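Local coordinates for fiber protein 2 (Fowl adenovirus 1, PDB 2VTW) that probably forms, as a homotrimer, the short vertex spikes of the capsid, its C-terminal head serving to attach the virion to a host receptor, at residues V4-T8 with I98-F103; P122-S126 with I167-F171; M57-T62 with L178-N184. All coordinates share one frame; numbering follows the deposited sequence.

Contact 1: residues V4-T8 with I98-F103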
loop_
_atom_site.group_PDB
_atom_site.type_symbol
_atom_site.label_atom_id
_atom_site.label_comp_id
_atom_site.label_asym_id
_atom_site.label_seq_id
_atom_site.Cartn_x
_atom_site.Cartn_y
_atom_site.Cartn_z
ATOM N N VAL A 4 -4.847 11.305 16.723
ATOM C CA VAL A 4 -3.826 11.318 15.665
ATOM C C VAL A 4 -2.520 11.950 16.176
ATOM O O VAL A 4 -2.559 12.991 16.831
ATOM C CB VAL A 4 -4.329 12.100 14.424
ATOM C CG1 VAL A 4 -3.284 12.014 13.308
ATOM C CG2 VAL A 4 -5.684 11.566 13.952
ATOM N N ALA A 5 -1.382 11.308 15.910
ATOM C CA ALA A 5 -0.058 11.798 16.291
ATOM C C ALA A 5 0.953 11.503 15.172
ATOM O O ALA A 5 0.747 10.583 14.397
ATOM C CB ALA A 5 0.415 11.160 17.593
ATOM N N ALA A 6 2.026 12.302 15.117
ATOM C CA ALA A 6 3.096 12.230 14.109
ATOM C C ALA A 6 4.474 12.207 14.753
ATOM O O ALA A 6 4.696 12.906 15.746
ATOM C CB ALA A 6 3.002 13.451 13.174
ATOM N N PHE A 7 5.396 11.430 14.185
ATOM C CA PHE A 7 6.826 11.464 14.524
ATOM C C PHE A 7 7.671 11.639 13.229
ATOM O O PHE A 7 7.366 11.021 12.193
ATOM C CB PHE A 7 7.223 10.173 15.245
ATOM C CG PHE A 7 8.689 10.047 15.535
ATOM C CD1 PHE A 7 9.333 10.950 16.391
ATOM C CD2 PHE A 7 9.434 8.995 14.998
ATOM C CE1 PHE A 7 10.686 10.809 16.679
ATOM C CE2 PHE A 7 10.799 8.851 15.285
ATOM C CZ PHE A 7 11.418 9.757 16.136
ATOM N N THR A 8 8.706 12.482 13.294
ATOM C CA THR A 8 9.629 12.743 12.184
ATOM C C THR A 8 11.053 12.635 12.693
ATOM O O THR A 8 11.387 13.173 13.751
ATOM C CB THR A 8 9.434 14.143 11.597
ATOM O OG1 THR A 8 8.059 14.317 11.263
ATOM C CG2 THR A 8 10.300 14.364 10.338
ATOM N N ILE A 98 3.372 14.175 23.088
ATOM C CA ILE A 98 2.972 12.800 22.789
ATOM C C ILE A 98 4.128 11.841 23.115
ATOM O O ILE A 98 5.302 12.159 22.892
ATOM C CB ILE A 98 2.370 12.669 21.309
ATOM C CG1 ILE A 98 1.214 11.673 21.288
ATOM C CG2 ILE A 98 3.423 12.314 20.287
ATOM C CD1 ILE A 98 0.029 12.120 22.079
ATOM N N SER A 99 3.781 10.688 23.686
ATOM C CA SER A 99 4.735 9.641 23.992
ATOM C C SER A 99 5.206 8.912 22.732
ATOM O O SER A 99 4.405 8.652 21.822
ATOM C CB SER A 99 4.109 8.613 24.952
ATOM O OG SER A 99 4.958 7.473 25.118
ATOM N N MET A 100 6.498 8.563 22.706
ATOM C CA MET A 100 7.071 7.743 21.646
ATOM C C MET A 100 6.414 6.367 21.585
ATOM O O MET A 100 6.492 5.694 20.552
ATOM C CB MET A 100 8.574 7.571 21.840
ATOM C CG MET A 100 9.402 8.758 21.352
ATOM S SD MET A 100 9.314 9.041 19.562
ATOM C CE MET A 100 10.192 7.629 18.949
ATOM N N THR A 101 5.782 5.952 22.689
ATOM C CA THR A 101 5.037 4.695 22.731
ATOM C C THR A 101 3.840 4.726 21.778
ATOM O O THR A 101 3.250 3.686 21.471
ATOM C CB THR A 101 4.560 4.317 24.167
ATOM O OG1 THR A 101 3.635 5.282 24.633
ATOM C CG2 THR A 101 5.716 4.222 25.143
ATOM N N SER A 102 3.488 5.907 21.293
ATOM C CA SER A 102 2.442 6.023 20.298
ATOM C C SER A 102 2.886 5.476 18.916
ATOM O O SER A 102 2.041 5.302 18.019
ATOM C CB SER A 102 1.994 7.471 20.181
ATOM O OG SER A 102 1.628 8.008 21.441
ATOM N N PHE A 103 4.176 5.179 18.753
ATOM C CA PHE A 103 4.700 4.688 17.483
ATOM C C PHE A 103 5.255 3.275 17.542
ATOM O O PHE A 103 5.850 2.787 16.574
ATOM C CB PHE A 103 5.693 5.716 16.920
ATOM C CG PHE A 103 5.099 7.045 16.848
ATOM C CD1 PHE A 103 4.241 7.386 15.797
ATOM C CD2 PHE A 103 5.248 7.940 17.901
ATOM C CE1 PHE A 103 3.616 8.609 15.775
ATOM C CE2 PHE A 103 4.608 9.169 17.878
ATOM C CZ PHE A 103 3.785 9.503 16.815
#
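The Phe103 ring lies between Phe7 and its own neighbour Ser102: Phe7 CB stands over the centre of one face, 3.7 Å from the ring centroid, and Ser102 CB covers the opposite face toward the rim. At the ring's edge, in plane, runs the backbone where Ala5 joins Ala6. The Phe7 ring in turn carries Met100 on one face in a Met-aromatic contact. Both Met100 SD and Met100 CE sit 3.9 Å from the Phe7 centroid, the bends at chi2 and chi3 folding the thioether over the ring. This is hydrophobic packing of a 3-10 turn, 100-102, against strand 4-23 of the beta-structured fibre head. The rings of Phe7 and Phe103 meet obliquely, their planes at 38°. Phe7 carries its ring out past Phe103 to the methionine because CG lies opposite the backbone N (chi1 175°). No hydrogen bond joins the segments; Leu93 touches both phenylalanines as well as Met100. Ala6 points away from segment 98-103 and packs on Met41 of a second subunit. The turn is secured from within, Ser99 O accepting from both Ser102 N and Ser102 OG. Two residues earlier in the strand than Phe7, Ala5 CB rests 3.8 Å from Ile98 CG1.

Contact 2: residues P122-S126 with I167-F171; sequences PYYAS and IAFTF
Ser126 docks on strand 163-173 through two alternate residues on the same side of the strand, Ala168 and Thr170, and this is the tight part of the contact. Ser126 N donates to Thr170 OG1 at 2.9 Å, with an N-H...O angle of 146°. Thr170 OG1 is turned beside its own backbone N (chi1 -59°), which brings it up to the loop backbone, and Ser126 CB packs against the threonine, 3.6 Å from Thr170 CB. On the other flank, Ser126 CB lies 3.9 Å from Ala168 CB. Ser126 OG lies 3.1 Å from Ala168 O, but its one proton may go instead to Arg150 O, a weak alternative. The contact becomes looser toward the partly exposed tyrosines. Tyr123 crosses Thr170 at about a right angle, its OH 3.7 Å from Thr170 CG2, while Tyr124 brings only a ring edge to the alanine: Tyr124 CD2 lies 4.2 Å from Ala168 CB. Tyr124 directs its hydroxyl to Gln152, and its ring meets those of Phe115 and Trp75. The contact thus lays the irregular segment 122-126 across one side of strand 163-173 in the head's beta-sandwich; the strand's other side carries Phe169 and Phe171. Thr170 OG1 is also hydrogen-bonded to Thr73 OG1, so one hydroxyl of a buried residue ties the loop amide to strands 163-173 and 71-76 at once.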
loop_
_atom_site.group_PDB
_atom_site.type_symbol
_atom_site.label_atom_id
_atom_site.label_comp_id
_atom_site.label_asym_id
_atom_site.label_seq_id
_atom_site.Cartn_x
_atom_site.Cartn_y
_atom_site.Cartn_z
ATOM N N PRO A 122 24.817 -8.975 13.211
ATOM C CA PRO A 122 24.081 -7.717 13.113
ATOM C C PRO A 122 23.051 -7.636 11.964
ATOM O O PRO A 122 22.263 -6.701 11.950
ATOM C CB PRO A 122 25.192 -6.684 12.903
ATOM C CG PRO A 122 26.232 -7.424 12.179
ATOM C CD PRO A 122 26.158 -8.865 12.612
ATOM N N TYR A 123 23.077 -8.584 11.023
ATOM C CA TYR A 123 22.080 -8.629 9.945
ATOM C C TYR A 123 20.882 -9.549 10.249
ATOM O O TYR A 123 21.033 -10.757 10.517
ATOM C CB TYR A 123 22.708 -9.055 8.616
ATOM C CG TYR A 123 21.718 -9.255 7.490
ATOM C CD1 TYR A 123 21.137 -8.167 6.845
ATOM C CD2 TYR A 123 21.379 -10.535 7.058
ATOM C CE1 TYR A 123 20.236 -8.348 5.774
ATOM C CE2 TYR A 123 20.470 -10.733 5.997
ATOM C CZ TYR A 123 19.905 -9.628 5.371
ATOM O OH TYR A 123 19.026 -9.832 4.342
ATOM N N TYR A 124 19.693 -8.955 10.179
ATOM C CA TYR A 124 18.452 -9.710 10.210
ATOM C C TYR A 124 17.711 -9.538 8.860
ATOM O O TYR A 124 17.488 -8.408 8.422
ATOM C CB TYR A 124 17.586 -9.202 11.359
ATOM C CG TYR A 124 16.274 -9.947 11.497
ATOM C CD1 TYR A 124 16.216 -11.170 12.156
ATOM C CD2 TYR A 124 15.092 -9.430 10.975
ATOM C CE1 TYR A 124 15.034 -11.858 12.284
ATOM C CE2 TYR A 124 13.895 -10.125 11.106
ATOM C CZ TYR A 124 13.884 -11.334 11.755
ATOM O OH TYR A 124 12.725 -12.037 11.908
ATOM N N ALA A 125 17.343 -10.659 8.233
ATOM C CA ALA A 125 16.546 -10.687 6.986
ATOM C C ALA A 125 15.049 -10.632 7.294
ATOM O O ALA A 125 14.476 -11.619 7.753
ATOM C CB ALA A 125 16.847 -11.957 6.189
ATOM N N SER A 126 14.443 -9.469 7.061
ATOM C CA SER A 126 12.979 -9.313 7.026
ATOM C C SER A 126 12.406 -10.259 5.973
ATOM O O SER A 126 12.792 -10.192 4.810
ATOM C CB SER A 126 12.648 -7.870 6.705
ATOM O OG SER A 126 11.283 -7.577 6.870
ATOM N N ILE A 167 10.006 -2.511 13.502
ATOM C CA ILE A 167 9.786 -2.829 12.082
ATOM C C ILE A 167 11.116 -3.016 11.324
ATOM O O ILE A 167 11.894 -2.093 11.233
ATOM C CB ILE A 167 8.933 -1.723 11.341
ATOM C CG1 ILE A 167 7.763 -1.245 12.208
ATOM C CG2 ILE A 167 8.465 -2.274 9.941
ATOM C CD1 ILE A 167 7.127 0.066 11.793
ATOM N N ALA A 168 11.349 -4.207 10.782
ATOM C CA ALA A 168 12.484 -4.474 9.908
ATOM C C ALA A 168 12.077 -4.223 8.444
ATOM O O ALA A 168 11.042 -4.733 7.987
ATOM C CB ALA A 168 12.979 -5.901 10.077
ATOM N N PHE A 169 12.872 -3.406 7.751
ATOM C CA PHE A 169 12.741 -3.153 6.310
ATOM C C PHE A 169 13.958 -3.749 5.648
ATOM O O PHE A 169 15.060 -3.275 5.889
ATOM C CB PHE A 169 12.747 -1.665 6.002
ATOM C CG PHE A 169 11.517 -0.924 6.433
ATOM C CD1 PHE A 169 10.603 -0.479 5.507
ATOM C CD2 PHE A 169 11.312 -0.609 7.764
ATOM C CE1 PHE A 169 9.487 0.228 5.887
ATOM C CE2 PHE A 169 10.171 0.107 8.164
ATOM C CZ PHE A 169 9.260 0.518 7.240
ATOM N N THR A 170 13.793 -4.794 4.844
ATOM C CA THR A 170 14.925 -5.348 4.101
ATOM C C THR A 170 14.795 -4.986 2.626
ATOM O O THR A 170 13.817 -5.362 1.954
ATOM C CB THR A 170 15.145 -6.849 4.326
ATOM O OG1 THR A 170 15.366 -7.120 5.724
ATOM C CG2 THR A 170 16.360 -7.343 3.546
ATOM N N PHE A 171 15.789 -4.238 2.153
ATOM C CA PHE A 171 15.866 -3.745 0.781
ATOM C C PHE A 171 16.573 -4.779 -0.054
ATOM O O PHE A 171 17.715 -5.117 0.224
ATOM C CB PHE A 171 16.602 -2.413 0.750
ATOM C CG PHE A 171 15.879 -1.321 1.490
ATOM C CD1 PHE A 171 15.194 -0.342 0.803
ATOM C CD2 PHE A 171 15.876 -1.274 2.881
ATOM C CE1 PHE A 171 14.502 0.663 1.472
ATOM C CE2 PHE A 171 15.185 -0.269 3.570
ATOM C CZ PHE A 171 14.511 0.700 2.878
#

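Contact 3: residues M57-T62 with L178-N184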
loop_
_atom_site.group_PDB
_atom_site.type_symbol
_atom_site.label_atom_id
_atom_site.label_comp_id
_atom_site.label_asym_id
_atom_site.label_seq_id
_atom_site.Cartn_x
_atom_site.Cartn_y
_atom_site.Cartn_z
ATOM N N MET A 57 29.554 5.990 3.300
ATOM C CA MET A 57 28.958 4.783 3.885
ATOM C C MET A 57 29.973 3.941 4.673
ATOM O O MET A 57 29.586 3.068 5.456
ATOM C CB MET A 57 28.248 3.936 2.793
ATOM C CG MET A 57 29.162 3.143 1.879
ATOM S SD MET A 57 28.363 2.358 0.456
ATOM C CE MET A 57 27.852 0.783 1.146
ATOM N N GLY A 58 31.266 4.194 4.454
ATOM C CA GLY A 58 32.325 3.481 5.149
ATOM C C GLY A 58 32.927 2.343 4.360
ATOM O O GLY A 58 32.682 2.205 3.171
ATOM N N THR A 59 33.697 1.514 5.060
ATOM C CA THR A 59 34.590 0.527 4.454
ATOM C C THR A 59 33.847 -0.668 3.887
ATOM O O THR A 59 33.084 -1.342 4.592
ATOM C CB THR A 59 35.673 0.016 5.498
ATOM O OG1 THR A 59 36.569 1.091 5.830
ATOM C CG2 THR A 59 36.497 -1.174 4.953
ATOM N N ARG A 60 34.085 -0.947 2.611
ATOM C CA ARG A 60 33.508 -2.125 1.990
ATOM C C ARG A 60 34.585 -3.184 1.852
ATOM O O ARG A 60 35.410 -3.123 0.937
ATOM C CB ARG A 60 32.845 -1.776 0.651
ATOM C CG ARG A 60 31.558 -0.959 0.849
ATOM C CD ARG A 60 30.979 -0.486 -0.447
ATOM N NE ARG A 60 31.715 0.637 -1.012
ATOM C CZ ARG A 60 31.542 1.100 -2.248
ATOM N NH1 ARG A 60 30.641 0.545 -3.051
ATOM N NH2 ARG A 60 32.275 2.121 -2.683
ATOM N N PRO A 61 34.611 -4.142 2.796
ATOM C CA PRO A 61 35.498 -5.288 2.624
ATOM C C PRO A 61 35.427 -5.874 1.221
ATOM O O PRO A 61 34.337 -6.026 0.665
ATOM C CB PRO A 61 34.966 -6.325 3.635
ATOM C CG PRO A 61 33.854 -5.669 4.376
ATOM C CD PRO A 61 33.874 -4.209 4.072
ATOM N N THR A 62 36.590 -6.210 0.674
ATOM C CA THR A 62 36.675 -6.983 -0.555
ATOM C C THR A 62 36.318 -8.437 -0.245
ATOM O O THR A 62 36.121 -8.804 0.924
ATOM C CB THR A 62 38.104 -6.927 -1.172
ATOM O OG1 THR A 62 39.014 -7.698 -0.363
ATOM C CG2 THR A 62 38.602 -5.477 -1.286
ATOM N N LEU A 178 26.193 -1.972 -4.593
ATOM C CA LEU A 178 26.271 -1.064 -3.454
ATOM C C LEU A 178 27.444 -1.392 -2.523
ATOM O O LEU A 178 27.970 -0.496 -1.880
ATOM C CB LEU A 178 24.953 -1.091 -2.663
ATOM C CG LEU A 178 24.754 -0.100 -1.502
ATOM C CD1 LEU A 178 24.949 1.352 -1.919
ATOM C CD2 LEU A 178 23.374 -0.291 -0.864
ATOM N N PHE A 179 27.832 -2.667 -2.469
ATOM C CA PHE A 179 28.847 -3.156 -1.525
ATOM C C PHE A 179 30.154 -3.611 -2.191
ATOM O O PHE A 179 31.020 -4.189 -1.540
ATOM C CB PHE A 179 28.221 -4.269 -0.666
ATOM C CG PHE A 179 26.970 -3.815 0.032
ATOM C CD1 PHE A 179 27.039 -2.801 0.987
ATOM C CD2 PHE A 179 25.726 -4.331 -0.318
ATOM C CE1 PHE A 179 25.913 -2.340 1.602
ATOM C CE2 PHE A 179 24.586 -3.876 0.300
ATOM C CZ PHE A 179 24.673 -2.874 1.256
ATOM N N ASN A 180 30.278 -3.338 -3.489
ATOM C CA ASN A 180 31.499 -3.581 -4.240
ATOM C C ASN A 180 32.319 -2.289 -4.236
ATOM O O ASN A 180 31.868 -1.271 -4.767
ATOM C CB ASN A 180 31.175 -4.045 -5.665
ATOM C CG ASN A 180 32.416 -4.309 -6.495
ATOM O OD1 ASN A 180 33.282 -3.456 -6.599
ATOM N ND2 ASN A 180 32.496 -5.494 -7.103
ATOM N N PRO A 181 33.533 -2.328 -3.629
ATOM C CA PRO A 181 34.337 -1.104 -3.411
ATOM C C PRO A 181 34.828 -0.403 -4.691
ATOM O O PRO A 181 35.254 0.761 -4.626
ATOM C CB PRO A 181 35.524 -1.589 -2.559
ATOM C CG PRO A 181 35.617 -3.072 -2.798
ATOM C CD PRO A 181 34.211 -3.545 -3.127
ATOM N N THR A 182 34.752 -1.076 -5.835
ATOM C CA THR A 182 35.152 -0.450 -7.104
ATOM C C THR A 182 34.007 0.343 -7.750
ATOM O O THR A 182 34.248 1.143 -8.658
ATOM C CB THR A 182 35.729 -1.487 -8.083
ATOM O OG1 THR A 182 34.699 -2.371 -8.539
ATOM C CG2 THR A 182 36.822 -2.310 -7.394
ATOM N N VAL A 183 32.776 0.146 -7.251
ATOM C CA VAL A 183 31.580 0.849 -7.749
ATOM C C VAL A 183 31.273 2.055 -6.888
ATOM O O VAL A 183 31.233 1.945 -5.674
ATOM C CB VAL A 183 30.350 -0.065 -7.737
ATOM C CG1 VAL A 183 29.075 0.731 -8.069
ATOM C CG2 VAL A 183 30.550 -1.219 -8.702
ATOM N N ASN A 184 31.036 3.200 -7.516
ATOM C CA ASN A 184 30.837 4.444 -6.783
ATOM C C ASN A 184 29.597 5.209 -7.209
ATOM O O ASN A 184 29.084 5.017 -8.312
ATOM C CB ASN A 184 32.074 5.329 -6.958
ATOM C CG ASN A 184 33.256 4.839 -6.127
ATOM O OD1 ASN A 184 34.260 4.354 -6.665
ATOM N ND2 ASN A 184 33.128 4.951 -4.793
HETATM O O HOH W 1 35.208 2.013 -1.525
HETATM O O HOH W 2 31.828 -4.954 1.025
#
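An arginine inserted into a type I beta turn, Asn180 to Val183, joins two loops at one end of the fibre head. Arg60 grips Val183 O end-on with two nitrogens, NH1 at 3.0 Å and NH2 at 3.2 Å, the oxygen lying in the guanidinium plane. Arg60 NH1 also donates to Leu178 O at 3.1 Å, a more bent bond (136°) that reaches this carbonyl from above its plane. Pro181 CA covers one guanidinium face over the centre. The Arg60 side chain is extended at chi2 and bends at chi3 (-76°), carrying Arg60 CD past Phe179 CA at 3.6 Å and directing the guanidinium into the turn. Met57 CE lies 3.7 Å from Phe179 CD1, the two side chains crossing at about a right angle. The turn has its own brace: Asn180 OD1 accepts from Thr182 N, an Asx turn, and from Thr182 OG1. A water lies 2.8 Å from both Pro61 O and Phe179 O, and Asn184 ND2, at the guanidinium edge, is held by Thr54 OG1. Segment 178-184 offers no carboxylate, so within this contact the arginine's charge is met by backbone carbonyls, and its grip probably depends on the turn's shape more than on ion pairing.

In the fold
Contacts 1 and 3 lie on opposite sides of the chain's centre, their own centres about 36 Å apart, while contact 2 sits near the middle, its centre about 23 Å from that of contact 1 and about 20 Å from that of contact 3. None touches another. Along the chain contact 1 closes before contact 2 opens; the segments of contacts 1 and 3 alternate, and both segments of contact 2 fall between those of contact 3. Contacts 1 and 2 use strands 4-23 and 163-173 of the same sheet, bridged by strand 71-76, which pairs with both. Contacts 1 and 2 join loops to strands, contact 3 joins two loops to each other; contact 1 also borders the trimer interface.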